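Local coordinates for putative Zn-dependent exopeptidase (Bacteroides vulgatus ATCC 8482, PDB 3GUX), which probably removes amino-terminal residues from peptides as a zinc-dependent aminopeptidase of the M28 family, at residues Ala21-Ala26 and Thr298-Gly303; Val43-Ala48 and Thr80-Arg85; Val136-Ala141 and Ile155-Ser160; Tyr213-Ser218 and Asp252-Val257. One frame throughout, in Å; residues are numbered along the deposited sequence.

Contact 1. Residues Ala21-Ala26 and Thr298-Gly303; sequences APEFDA and TLKAVG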
loop_
_atom_site.group_PDB
_atom_site.type_symbol
_atom_site.label_atom_id
_atom_site.label_comp_id
_atom_site.label_asym_id
_atom_site.label_seq_id
_atom_site.Cartn_x
_atom_site.Cartn_y
_atom_site.Cartn_z
ATOM N N ALA A 21 -3.960 8.420 16.877
ATOM C CA ALA A 21 -3.314 7.137 16.657
ATOM C C ALA A 21 -1.925 7.141 17.270
ATOM O O ALA A 21 -1.404 8.211 17.537
ATOM C CB ALA A 21 -3.246 6.825 15.146
ATOM N N PRO A 22 -1.335 5.947 17.507
ATOM C CA PRO A 22 0.047 5.870 17.968
ATOM C C PRO A 22 0.948 6.555 16.976
ATOM O O PRO A 22 0.551 6.760 15.818
ATOM C CB PRO A 22 0.352 4.378 17.954
ATOM C CG PRO A 22 -0.968 3.733 18.091
ATOM C CD PRO A 22 -1.928 4.604 17.365
ATOM N N GLU A 23 2.148 6.893 17.412
ATOM C CA GLU A 23 3.085 7.606 16.557
ATOM C C GLU A 23 3.778 6.704 15.542
ATOM O O GLU A 23 4.405 5.686 15.902
ATOM C CB GLU A 23 4.140 8.319 17.413
ATOM C CG GLU A 23 3.582 9.391 18.287
ATOM C CD GLU A 23 3.000 10.580 17.524
ATOM O OE1 GLU A 23 3.526 10.939 16.450
ATOM O OE2 GLU A 23 2.036 11.185 18.032
ATOM N N PHE A 24 3.624 7.066 14.268
ATOM C CA PHE A 24 4.318 6.406 13.189
ATOM C C PHE A 24 5.768 6.830 13.314
ATOM O O PHE A 24 6.035 8.007 13.436
ATOM C CB PHE A 24 3.729 6.872 11.837
ATOM C CG PHE A 24 4.432 6.356 10.610
ATOM C CD1 PHE A 24 5.489 7.067 10.054
ATOM C CD2 PHE A 24 4.005 5.181 9.981
ATOM C CE1 PHE A 24 6.141 6.613 8.933
ATOM C CE2 PHE A 24 4.653 4.701 8.821
ATOM C CZ PHE A 24 5.719 5.425 8.305
ATOM N N ASP A 25 6.696 5.872 13.263
ATOM C CA ASP A 25 8.149 6.162 13.339
ATOM C C ASP A 25 8.737 6.229 11.948
ATOM O O ASP A 25 8.951 5.187 11.292
ATOM C CB ASP A 25 8.872 5.117 14.190
ATOM C CG ASP A 25 10.249 5.590 14.658
ATOM O OD1 ASP A 25 11.178 5.633 13.848
ATOM O OD2 ASP A 25 10.363 5.976 15.836
ATOM N N ALA A 26 8.956 7.455 11.477
ATOM C CA ALA A 26 9.498 7.676 10.140
ATOM C C ALA A 26 10.926 7.147 9.948
ATOM O O ALA A 26 11.263 6.755 8.797
ATOM C CB ALA A 26 9.401 9.152 9.749
ATOM N N THR A 298 8.267 13.433 4.772
ATOM C CA THR A 298 7.250 12.979 3.834
ATOM C C THR A 298 6.696 11.659 4.321
ATOM O O THR A 298 5.495 11.471 4.359
ATOM C CB THR A 298 7.794 12.859 2.414
ATOM O OG1 THR A 298 8.341 14.118 2.024
ATOM C CG2 THR A 298 6.639 12.417 1.410
ATOM N N LEU A 299 7.573 10.748 4.730
ATOM C CA LEU A 299 7.138 9.451 5.267
ATOM C C LEU A 299 6.211 9.617 6.486
ATOM O O LEU A 299 5.182 8.935 6.601
ATOM C CB LEU A 299 8.373 8.585 5.622
ATOM C CG LEU A 299 9.304 8.186 4.482
ATOM C CD1 LEU A 299 10.516 7.423 5.033
ATOM C CD2 LEU A 299 8.566 7.348 3.442
ATOM N N LYS A 300 6.573 10.552 7.369
ATOM C CA LYS A 300 5.832 10.791 8.568
ATOM C C LYS A 300 4.435 11.314 8.220
ATOM O O LYS A 300 3.440 10.878 8.805
ATOM C CB LYS A 300 6.561 11.784 9.502
ATOM C CG LYS A 300 5.758 12.179 10.794
ATOM C CD LYS A 300 5.556 11.002 11.770
ATOM C CE LYS A 300 4.856 11.442 13.094
ATOM N NZ LYS A 300 4.627 10.283 14.043
ATOM N N ALA A 301 4.361 12.246 7.271
ATOM C CA ALA A 301 3.072 12.805 6.869
ATOM C C ALA A 301 2.154 11.746 6.314
ATOM O O ALA A 301 0.949 11.732 6.609
ATOM C CB ALA A 301 3.249 13.944 5.840
ATOM N N VAL A 302 2.691 10.867 5.484
ATOM C CA VAL A 302 1.870 9.812 4.886
ATOM C C VAL A 302 1.491 8.757 5.911
ATOM O O VAL A 302 0.319 8.395 6.054
ATOM C CB VAL A 302 2.571 9.143 3.697
ATOM C CG1 VAL A 302 1.754 7.915 3.190
ATOM C CG2 VAL A 302 2.755 10.187 2.602
ATOM N N GLY A 303 2.483 8.261 6.614
ATOM C CA GLY A 303 2.273 7.201 7.571
ATOM C C GLY A 303 1.346 7.624 8.691
ATOM O O GLY A 303 0.414 6.886 9.035
#

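Contact 2. Residues Val43-Ala48 and Thr80-Arg85; sequences VPNTQA and TILKSR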
loop_
_atom_site.group_PDB
_atom_site.type_symbol
_atom_site.label_atom_id
_atom_site.label_comp_id
_atom_site.label_asym_id
_atom_site.label_seq_id
_atom_site.Cartn_x
_atom_site.Cartn_y
_atom_site.Cartn_z
ATOM N N VAL A 43 13.580 -6.576 -9.705
ATOM C CA VAL A 43 13.035 -6.893 -11.019
ATOM C C VAL A 43 12.532 -8.328 -11.008
ATOM O O VAL A 43 13.251 -9.222 -10.585
ATOM C CB VAL A 43 14.072 -6.688 -12.112
ATOM C CG1 VAL A 43 13.526 -7.131 -13.483
ATOM C CG2 VAL A 43 14.534 -5.207 -12.085
ATOM N N PRO A 44 11.272 -8.544 -11.446
ATOM C CA PRO A 44 10.695 -9.881 -11.579
ATOM C C PRO A 44 11.702 -10.843 -12.179
ATOM O O PRO A 44 12.510 -10.427 -13.061
ATOM C CB PRO A 44 9.554 -9.647 -12.562
ATOM C CG PRO A 44 9.058 -8.336 -12.137
ATOM C CD PRO A 44 10.305 -7.529 -11.895
ATOM N N ASN A 45 11.687 -12.086 -11.668
ATOM C CA ASN A 45 12.577 -13.164 -12.071
ATOM C C ASN A 45 14.068 -12.918 -11.739
ATOM O O ASN A 45 14.933 -13.473 -12.408
ATOM C CB ASN A 45 12.438 -13.547 -13.569
ATOM C CG ASN A 45 11.125 -14.238 -13.906
ATOM O OD1 ASN A 45 10.448 -14.790 -13.051
ATOM N ND2 ASN A 45 10.767 -14.209 -15.194
ATOM N N THR A 46 14.385 -12.106 -10.723
ATOM C CA THR A 46 15.795 -11.948 -10.344
ATOM C C THR A 46 16.004 -12.423 -8.891
ATOM O O THR A 46 15.048 -12.526 -8.103
ATOM C CB THR A 46 16.273 -10.482 -10.508
ATOM O OG1 THR A 46 15.577 -9.654 -9.583
ATOM C CG2 THR A 46 16.029 -9.950 -11.975
ATOM N N GLN A 47 17.261 -12.671 -8.560
ATOM C CA GLN A 47 17.684 -13.071 -7.212
ATOM C C GLN A 47 17.324 -11.925 -6.223
ATOM O O GLN A 47 16.847 -12.187 -5.101
ATOM C CB GLN A 47 19.182 -13.368 -7.214
ATOM C CG GLN A 47 19.739 -14.172 -6.013
ATOM N N ALA A 48 17.524 -10.668 -6.639
ATOM C CA ALA A 48 17.186 -9.535 -5.770
ATOM C C ALA A 48 15.719 -9.579 -5.370
ATOM O O ALA A 48 15.377 -9.395 -4.206
ATOM C CB ALA A 48 17.483 -8.221 -6.459
ATOM N N THR A 80 7.208 -13.063 -21.239
ATOM C CA THR A 80 7.960 -13.496 -20.084
ATOM C C THR A 80 7.021 -14.023 -19.030
ATOM O O THR A 80 6.055 -13.355 -18.716
ATOM C CB THR A 80 8.757 -12.357 -19.431
ATOM O OG1 THR A 80 9.622 -11.769 -20.405
ATOM C CG2 THR A 80 9.556 -12.903 -18.275
ATOM N N ILE A 81 7.285 -15.228 -18.532
ATOM C CA ILE A 81 6.539 -15.817 -17.442
ATOM C C ILE A 81 7.197 -15.318 -16.140
ATOM O O ILE A 81 8.278 -15.775 -15.782
ATOM C CB ILE A 81 6.600 -17.331 -17.483
ATOM C CG1 ILE A 81 5.956 -17.888 -18.740
ATOM C CG2 ILE A 81 5.879 -17.937 -16.275
ATOM C CD1 ILE A 81 6.368 -19.342 -18.976
ATOM N N LEU A 82 6.536 -14.388 -15.441
ATOM C CA LEU A 82 7.012 -13.805 -14.186
ATOM C C LEU A 82 6.634 -14.733 -13.037
ATOM O O LEU A 82 5.465 -15.087 -12.872
ATOM C CB LEU A 82 6.379 -12.437 -13.940
ATOM C CG LEU A 82 6.524 -11.403 -15.076
ATOM C CD1 LEU A 82 5.782 -10.115 -14.687
ATOM C CD2 LEU A 82 7.966 -11.121 -15.445
ATOM N N LYS A 83 7.641 -15.202 -12.316
ATOM C CA LYS A 83 7.468 -16.067 -11.159
ATOM C C LYS A 83 7.095 -15.098 -10.040
ATOM O O LYS A 83 7.925 -14.649 -9.243
ATOM C CB LYS A 83 8.734 -16.840 -10.878
ATOM C CG LYS A 83 9.167 -17.781 -12.035
ATOM C CD LYS A 83 8.151 -18.882 -12.388
ATOM C CE LYS A 83 7.821 -19.831 -11.230
ATOM N NZ LYS A 83 7.000 -21.018 -11.661
ATOM N N SER A 84 5.812 -14.768 -10.033
ATOM C CA SER A 84 5.243 -13.709 -9.213
ATOM C C SER A 84 4.888 -14.154 -7.794
ATOM O O SER A 84 4.663 -15.330 -7.508
ATOM C CB SER A 84 4.024 -13.152 -9.988
ATOM O OG SER A 84 3.695 -11.812 -9.660
ATOM N N ARG A 85 4.917 -13.210 -6.863
ATOM C CA ARG A 85 4.558 -13.496 -5.485
ATOM C C ARG A 85 3.874 -12.323 -4.794
ATOM O O ARG A 85 4.556 -11.409 -4.324
ATOM C CB ARG A 85 5.807 -13.869 -4.702
ATOM C CG ARG A 85 5.488 -14.239 -3.265
ATOM C CD ARG A 85 6.696 -14.387 -2.422
ATOM N NE ARG A 85 6.274 -14.761 -1.074
ATOM C CZ ARG A 85 7.094 -15.087 -0.088
ATOM N NH1 ARG A 85 8.418 -15.079 -0.293
ATOM N NH2 ARG A 85 6.583 -15.433 1.107
HETATM O O HOH W 1 9.118 -12.675 -10.301
#

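Contact 3. Residues Val136-Ala141 and Ile155-Ser160; sequences VLLEIA and IVFFDS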
loop_
_atom_site.group_PDB
_atom_site.type_symbol
_atom_site.label_atom_id
_atom_site.label_comp_id
_atom_site.label_asym_id
_atom_site.label_seq_id
_atom_site.Cartn_x
_atom_site.Cartn_y
_atom_site.Cartn_z
ATOM N N VAL A 136 6.451 2.242 4.375
ATOM C CA VAL A 136 5.471 2.873 5.232
ATOM C C VAL A 136 4.505 1.820 5.793
ATOM O O VAL A 136 4.158 1.839 6.967
ATOM C CB VAL A 136 4.671 3.907 4.458
ATOM C CG1 VAL A 136 3.479 4.351 5.271
ATOM C CG2 VAL A 136 5.516 5.069 4.088
ATOM N N LEU A 137 4.071 0.883 4.963
ATOM C CA LEU A 137 3.146 -0.155 5.418
ATOM C C LEU A 137 3.751 -1.129 6.441
ATOM O O LEU A 137 3.036 -1.607 7.342
ATOM C CB LEU A 137 2.537 -0.890 4.209
ATOM C CG LEU A 137 1.571 -0.037 3.363
ATOM C CD1 LEU A 137 0.940 -0.844 2.221
ATOM C CD2 LEU A 137 0.474 0.609 4.229
ATOM N N LEU A 138 5.041 -1.435 6.305
ATOM C CA LEU A 138 5.721 -2.294 7.276
ATOM C C LEU A 138 5.726 -1.597 8.623
ATOM O O LEU A 138 5.444 -2.227 9.636
ATOM C CB LEU A 138 7.159 -2.614 6.856
ATOM C CG LEU A 138 7.373 -3.613 5.707
ATOM C CD1 LEU A 138 8.830 -3.636 5.252
ATOM C CD2 LEU A 138 6.920 -5.013 6.097
ATOM N N GLU A 139 6.024 -0.292 8.632
ATOM C CA GLU A 139 6.016 0.469 9.881
ATOM C C GLU A 139 4.600 0.520 10.439
ATOM O O GLU A 139 4.438 0.429 11.640
ATOM C CB GLU A 139 6.604 1.879 9.712
ATOM C CG GLU A 139 6.412 2.799 10.908
ATOM C CD GLU A 139 7.050 2.285 12.216
ATOM O OE1 GLU A 139 7.816 1.286 12.231
ATOM O OE2 GLU A 139 6.785 2.911 13.251
ATOM N N ILE A 140 3.580 0.651 9.587
ATOM C CA ILE A 140 2.178 0.588 10.076
ATOM C C ILE A 140 1.878 -0.806 10.686
ATOM O O ILE A 140 1.246 -0.898 11.736
ATOM C CB ILE A 140 1.171 1.004 9.001
ATOM C CG1 ILE A 140 1.323 2.503 8.714
ATOM C CG2 ILE A 140 -0.282 0.687 9.437
ATOM C CD1 ILE A 140 0.574 2.997 7.534
ATOM N N ALA A 141 2.398 -1.861 10.062
ATOM C CA ALA A 141 2.256 -3.234 10.567
ATOM C C ALA A 141 2.816 -3.364 11.989
ATOM O O ALA A 141 2.160 -3.895 12.890
ATOM C CB ALA A 141 2.956 -4.239 9.626
ATOM N N ILE A 155 -2.623 -5.777 4.966
ATOM C CA ILE A 155 -1.478 -5.188 4.291
ATOM C C ILE A 155 -1.194 -6.137 3.099
ATOM O O ILE A 155 -0.914 -7.313 3.308
ATOM C CB ILE A 155 -0.285 -5.027 5.248
ATOM C CG1 ILE A 155 -0.619 -3.966 6.301
ATOM C CG2 ILE A 155 0.966 -4.640 4.494
ATOM C CD1 ILE A 155 0.514 -3.632 7.268
ATOM N N VAL A 156 -1.322 -5.647 1.866
ATOM C CA VAL A 156 -1.051 -6.460 0.690
ATOM C C VAL A 156 0.030 -5.830 -0.189
ATOM O O VAL A 156 -0.089 -4.663 -0.581
ATOM C CB VAL A 156 -2.308 -6.634 -0.154
ATOM C CG1 VAL A 156 -2.012 -7.490 -1.395
ATOM C CG2 VAL A 156 -3.393 -7.256 0.676
ATOM N N PHE A 157 1.111 -6.573 -0.428
ATOM C CA PHE A 157 2.151 -6.128 -1.328
ATOM C C PHE A 157 1.949 -6.850 -2.659
ATOM O O PHE A 157 2.099 -8.080 -2.752
ATOM C CB PHE A 157 3.552 -6.378 -0.786
ATOM C CG PHE A 157 3.793 -5.854 0.616
ATOM C CD1 PHE A 157 3.382 -4.577 1.000
ATOM C CD2 PHE A 157 4.538 -6.603 1.522
ATOM C CE1 PHE A 157 3.651 -4.089 2.287
ATOM C CE2 PHE A 157 4.791 -6.126 2.823
ATOM C CZ PHE A 157 4.351 -4.869 3.199
ATOM N N PHE A 158 1.608 -6.070 -3.682
ATOM C CA PHE A 158 1.403 -6.560 -5.026
ATOM C C PHE A 158 2.709 -6.691 -5.775
ATOM O O PHE A 158 3.545 -5.809 -5.696
ATOM C CB PHE A 158 0.527 -5.602 -5.842
ATOM C CG PHE A 158 -0.858 -5.449 -5.315
ATOM C CD1 PHE A 158 -1.669 -6.557 -5.149
ATOM C CD2 PHE A 158 -1.367 -4.195 -5.043
ATOM C CE1 PHE A 158 -2.953 -6.431 -4.703
ATOM C CE2 PHE A 158 -2.651 -4.059 -4.574
ATOM C CZ PHE A 158 -3.447 -5.172 -4.396
ATOM N N ASP A 159 2.864 -7.788 -6.509
ATOM C CA ASP A 159 4.021 -7.998 -7.347
ATOM C C ASP A 159 3.676 -7.663 -8.800
ATOM O O ASP A 159 2.538 -7.330 -9.114
ATOM C CB ASP A 159 4.439 -9.470 -7.217
ATOM C CG ASP A 159 5.865 -9.746 -7.630
ATOM O OD1 ASP A 159 6.629 -8.820 -8.015
ATOM O OD2 ASP A 159 6.234 -10.938 -7.549
ATOM N N SER A 160 4.686 -7.657 -9.664
ATOM C CA SER A 160 4.509 -7.560 -11.124
ATOM C C SER A 160 3.700 -6.371 -11.610
ATOM O O SER A 160 2.865 -6.437 -12.502
ATOM C CB SER A 160 3.908 -8.885 -11.610
ATOM O OG SER A 160 4.752 -9.942 -11.158
#

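Contact 4. Residues Tyr213-Ser218 and Asp252-Val257; sequences YYEGYS and DDHIYV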
loop_
_atom_site.group_PDB
_atom_site.type_symbol
_atom_site.label_atom_id
_atom_site.label_comp_id
_atom_site.label_asym_id
_atom_site.label_seq_id
_atom_site.Cartn_x
_atom_site.Cartn_y
_atom_site.Cartn_z
ATOM N N TYR A 213 -2.088 14.754 -4.681
ATOM C CA TYR A 213 -3.280 15.408 -5.166
ATOM C C TYR A 213 -4.429 14.407 -5.185
ATOM O O TYR A 213 -4.191 13.190 -5.047
ATOM C CB TYR A 213 -3.022 15.974 -6.577
ATOM C CG TYR A 213 -2.347 17.321 -6.582
ATOM C CD1 TYR A 213 -1.040 17.456 -6.169
ATOM C CD2 TYR A 213 -3.027 18.467 -7.003
ATOM C CE1 TYR A 213 -0.424 18.679 -6.159
ATOM C CE2 TYR A 213 -2.404 19.703 -7.003
ATOM C CZ TYR A 213 -1.095 19.788 -6.571
ATOM O OH TYR A 213 -0.430 20.984 -6.537
ATOM N N TYR A 214 -5.665 14.907 -5.348
ATOM C CA TYR A 214 -6.791 14.003 -5.546
ATOM C C TYR A 214 -6.520 13.336 -6.879
ATOM O O TYR A 214 -6.522 14.001 -7.920
ATOM C CB TYR A 214 -8.147 14.696 -5.595
ATOM C CG TYR A 214 -8.646 15.329 -4.317
ATOM C CD1 TYR A 214 -8.446 14.734 -3.073
ATOM C CD2 TYR A 214 -9.426 16.467 -4.376
ATOM C CE1 TYR A 214 -8.931 15.319 -1.922
ATOM C CE2 TYR A 214 -9.934 17.035 -3.244
ATOM C CZ TYR A 214 -9.684 16.467 -2.020
ATOM O OH TYR A 214 -10.206 17.054 -0.900
ATOM N N GLU A 215 -6.213 12.039 -6.834
ATOM C CA GLU A 215 -5.931 11.271 -8.039
ATOM C C GLU A 215 -7.240 11.006 -8.763
ATOM O O GLU A 215 -8.270 10.694 -8.118
ATOM C CB GLU A 215 -5.177 9.989 -7.677
ATOM C CG GLU A 215 -4.734 9.150 -8.877
ATOM C CD GLU A 215 -5.849 8.263 -9.415
ATOM O OE1 GLU A 215 -6.637 7.724 -8.610
ATOM O OE2 GLU A 215 -5.936 8.091 -10.640
ATOM N N GLY A 216 -7.199 11.143 -10.095
ATOM C CA GLY A 216 -8.401 11.069 -10.932
ATOM C C GLY A 216 -9.338 9.890 -10.743
ATOM O O GLY A 216 -10.541 10.089 -10.558
ATOM N N TYR A 217 -8.814 8.666 -10.837
ATOM C CA TYR A 217 -9.650 7.468 -10.678
ATOM C C TYR A 217 -10.220 7.393 -9.253
ATOM O O TYR A 217 -11.444 7.189 -9.073
ATOM C CB TYR A 217 -8.902 6.195 -11.076
ATOM C CG TYR A 217 -9.787 4.980 -11.130
ATOM C CD1 TYR A 217 -10.453 4.626 -12.301
ATOM C CD2 TYR A 217 -9.966 4.182 -10.006
ATOM C CE1 TYR A 217 -11.308 3.505 -12.335
ATOM C CE2 TYR A 217 -10.788 3.075 -10.021
ATOM C CZ TYR A 217 -11.439 2.724 -11.186
ATOM O OH TYR A 217 -12.250 1.620 -11.148
ATOM N N SER A 218 -9.360 7.610 -8.260
ATOM C CA SER A 218 -9.786 7.634 -6.860
ATOM C C SER A 218 -10.936 8.652 -6.624
ATOM O O SER A 218 -11.878 8.353 -5.910
ATOM C CB SER A 218 -8.614 7.965 -5.921
ATOM O OG SER A 218 -7.505 7.031 -6.027
ATOM N N ASP A 252 -2.991 2.376 -11.952
ATOM C CA ASP A 252 -2.299 1.868 -10.759
ATOM C C ASP A 252 -3.125 0.728 -10.155
ATOM O O ASP A 252 -4.246 0.501 -10.568
ATOM C CB ASP A 252 -2.069 3.025 -9.764
ATOM C CG ASP A 252 -0.777 2.888 -8.963
ATOM O OD1 ASP A 252 -0.229 1.764 -8.928
ATOM O OD2 ASP A 252 -0.333 3.890 -8.331
ATOM N N ASP A 253 -2.602 0.065 -9.139
ATOM C CA ASP A 253 -3.241 -1.122 -8.578
ATOM C C ASP A 253 -4.676 -0.891 -8.070
ATOM O O ASP A 253 -5.507 -1.809 -8.112
ATOM C CB ASP A 253 -2.361 -1.691 -7.450
ATOM C CG ASP A 253 -1.018 -2.278 -7.946
ATOM O OD1 ASP A 253 -1.011 -3.052 -8.927
ATOM O OD2 ASP A 253 0.032 -2.011 -7.299
ATOM N N HIS A 254 -4.957 0.330 -7.601
ATOM C CA HIS A 254 -6.269 0.677 -7.062
ATOM C C HIS A 254 -7.386 0.537 -8.101
ATOM O O HIS A 254 -8.513 0.262 -7.719
ATOM C CB HIS A 254 -6.247 2.077 -6.465
ATOM C CG HIS A 254 -6.088 3.175 -7.461
ATOM N ND1 HIS A 254 -5.071 3.206 -8.391
ATOM C CD2 HIS A 254 -6.780 4.320 -7.625
ATOM C CE1 HIS A 254 -5.172 4.309 -9.111
ATOM N NE2 HIS A 254 -6.198 5.006 -8.659
ATOM N N ILE A 255 -7.073 0.735 -9.388
ATOM C CA ILE A 255 -8.047 0.546 -10.459
ATOM C C ILE A 255 -8.551 -0.878 -10.449
ATOM O O ILE A 255 -9.748 -1.104 -10.535
ATOM C CB ILE A 255 -7.468 0.868 -11.862
ATOM C CG1 ILE A 255 -7.162 2.368 -11.978
ATOM C CG2 ILE A 255 -8.441 0.430 -12.975
ATOM C CD1 ILE A 255 -6.819 2.811 -13.403
ATOM N N TYR A 256 -7.641 -1.841 -10.335
ATOM C CA TYR A 256 -8.040 -3.261 -10.346
ATOM C C TYR A 256 -8.731 -3.662 -9.033
ATOM O O TYR A 256 -9.874 -4.139 -9.076
ATOM C CB TYR A 256 -6.857 -4.123 -10.756
ATOM C CG TYR A 256 -6.448 -3.704 -12.150
ATOM C CD1 TYR A 256 -7.252 -3.999 -13.242
ATOM C CD2 TYR A 256 -5.331 -2.931 -12.363
ATOM C CE1 TYR A 256 -6.906 -3.583 -14.522
ATOM C CE2 TYR A 256 -4.987 -2.501 -13.628
ATOM C CZ TYR A 256 -5.752 -2.840 -14.702
ATOM O OH TYR A 256 -5.397 -2.414 -15.973
ATOM N N VAL A 257 -8.098 -3.404 -7.882
ATOM C CA VAL A 257 -8.749 -3.622 -6.556
ATOM C C VAL A 257 -10.219 -3.263 -6.599
ATOM O O VAL A 257 -11.104 -4.074 -6.252
ATOM C CB VAL A 257 -8.044 -2.796 -5.423
ATOM C CG1 VAL A 257 -8.978 -2.541 -4.294
ATOM C CG2 VAL A 257 -6.778 -3.506 -4.943
#

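Contact 1. Residues Ala21-Ala26 and Thr298-Gly303
L299 meets F24 through its backbone: the carbonyl oxygen L299 O lies 3.4 Å from F24 CE1, oblique to the ring, while L299 CD1 reaches toward A26 O. One residue on, K300 sets its CB 3.9 Å from A26 CB and then turns at chi2 (66°), which sends the outer chain back along the loop past the carbonyl of F24. Two acceptors of the loop hold K300 NZ there, and Q304 of its own helix supplies a third. F24 O accepts from K300 NZ at 2.7 Å in the carbonyl plane, on a lone pair, and E23 OE1 forms a salt bridge with K300 NZ at 2.7 Å from the anti side of the carboxylate. A helical turn later, G303, having no side chain, brings its CA to 3.6 Å from the centroid of the F24 ring, 13° off its normal, in a CH-pi contact. Exchanging F24 for an alanine would probably leave G303 without its aromatic cover and open a gap between the loop and the helix. Loop 21-26, just ahead of helix 26-37, is thus fastened to helix 296-311 by the F24 ring and K300, while F24 also packs on V136 and E139 of helix 131-146.

Contact 2. Residues Val43-Ala48 and Thr80-Arg85
N45 lays its carboxamide alongside the backbone of strand 81-91 and overlaps I81 through K83, using both ends of the amide. K83 N donates to N45 OD1 at 2.9 Å, nearly straight at 170° and tilted from the carbonyl plane of the side chain. At the other end of the amide, N45 ND2 donates to I81 O at 3.0 Å; the acceptor lies in the amide plane, although the donor stands above the carbonyl plane of I81. A side-chain amide thus occupies the donor and acceptor that one edge of a strand presents, and the paired bonds fix the rotation of its flat group. With chi1 at -70°, CG lies anti to the carbonyl carbon of N45, which carries the amide across to the strand. A water extends the match, accepting from N45 N at 3.0 Å and donating to K83 O. Apolar contact supplies the flank, P44 CB meeting L82 CD2 at 3.6 Å. Separately, the T80 methyl CG2 lies 3.6 Å from N45 ND2. The charged end of K83 leads off to a salt bridge with D73. P44 and N45 are the central residues of a type II turn whose last residue, T46, takes the N-cap position of helix 47-62, with a weak bond to H49 N. The contact therefore joins the start of that helix to strand 81-91, whose antiparallel neighbour 66-75 bonds to L82 and S84, while Y163 packs against P44 and L82.

Contact 3. Residues Val136-Ala141 and Ile155-Ser160
I155, L137 and F157 carry most of this interface, and each meets the other segment with a different part of its side chain. I155 sends its long branch to the helix backbone: I155 CD1 comes within 3.2 Å of L137 O and 3.4 Å of A141 CB, the latter tighter than ordinary van der Waals contact. The shorter branch turns to L137, and I155 CG2 is 4.1 Å from L137 CB. The two branches divide the work because chi1 of -68° places CG1 beside the backbone N and CG2 beside the carbonyl carbon. L137 uses its CB rather than its tip, and that carbon lies in the plane of the F157 ring, at its edge, 3.9 Å from F157 CE1. F157 CZ meets L138 CD2, also at 3.9 Å, where the two side chains cross at about a right angle. F157 thus turns one stretch of its rim to two consecutive leucines. A serine in place of F157 is likely to open a gap beside L137 and L138 and to set a hydroxyl in an apolar setting. Helix against sheet is the general case here: the axes of 136-141 and 155-158, parts of helix 131-146 and strand 152-158, approach to 9.6 Å and run roughly antiparallel, at 156°. L137 continues onto L101 and A103 of strand 98-104, and helix 47-62 packs beside helix 131-146, L56 touching L138 and L60 touching both I155 and F157.

Contact 4. Residues Tyr213-Ser218 and Asp252-Val257
H254 and E215 reach for each other from opposite directions, the imidazole and carboxylate planes being nearly perpendicular. H254 NE2 donates to E215 OE1 at 2.8 Å, but the bond is bent, 144° at the hydrogen, and enters from above the carboxylate plane. The histidine takes the crowded rotamer, chi1 68°, with CG between the backbone N and the carbonyl carbon, and this directs its ring toward the glutamate. E215 answers with a bent chain that folds the carboxylate back over the following turn. There it acts as a cap: S218 N binds OE1 of E215 at 2.7 Å on the syn side, and Y217 N binds OE2 of E215 at 2.9 Å. S218 OG also donates to E215 OE1, nearly along the C-O axis, and itself accepts from D267 N. Y217 puts CG anti to its backbone N, chi1 -171°, which carries the phenol across to I255. I255 CG1 stands 3.9 Å from the centroid of the Y217 ring, over its face, in a CH-pi contact. The edge of the Y217 ring points to the face of H254 in an offset edge-to-face pair, with centroids 5.6 Å apart, while the tyrosine hydroxyl goes on to N258. Three donors of these two segments converge on E215 OE1, and OE2 also binds T250 N. Such a gathering of donors would probably stabilise the buried carboxylate as an anion and lock it in one rotation, so that a single acidic group ties the histidine at the start of helix 253-260 to the turn that opens helix 218-221.

How the contacts relate
Four long-range contacts illustrate how one alpha/beta domain is closed from several sides. Contact 1 joins segments near the two ends of the modelled chain, and contacts 2, 3 and 4 follow in series within the span it encloses. Contact 3 is central: E139 accepts from D25 N of contact 1, D159 and S160 bond to R85 and S84 of contact 2, and F158 packs on D253 and V257 of contact 4. Contacts 2 and 3 share the mixed sheet through its neighbouring strands 81-91 and 152-158. Contacts 1 and 2 lie on opposite sides of the chain's centre, their own centres 31 Å apart; contact 3, close to that centre and touching both, connects them within the M28 peptidase fold.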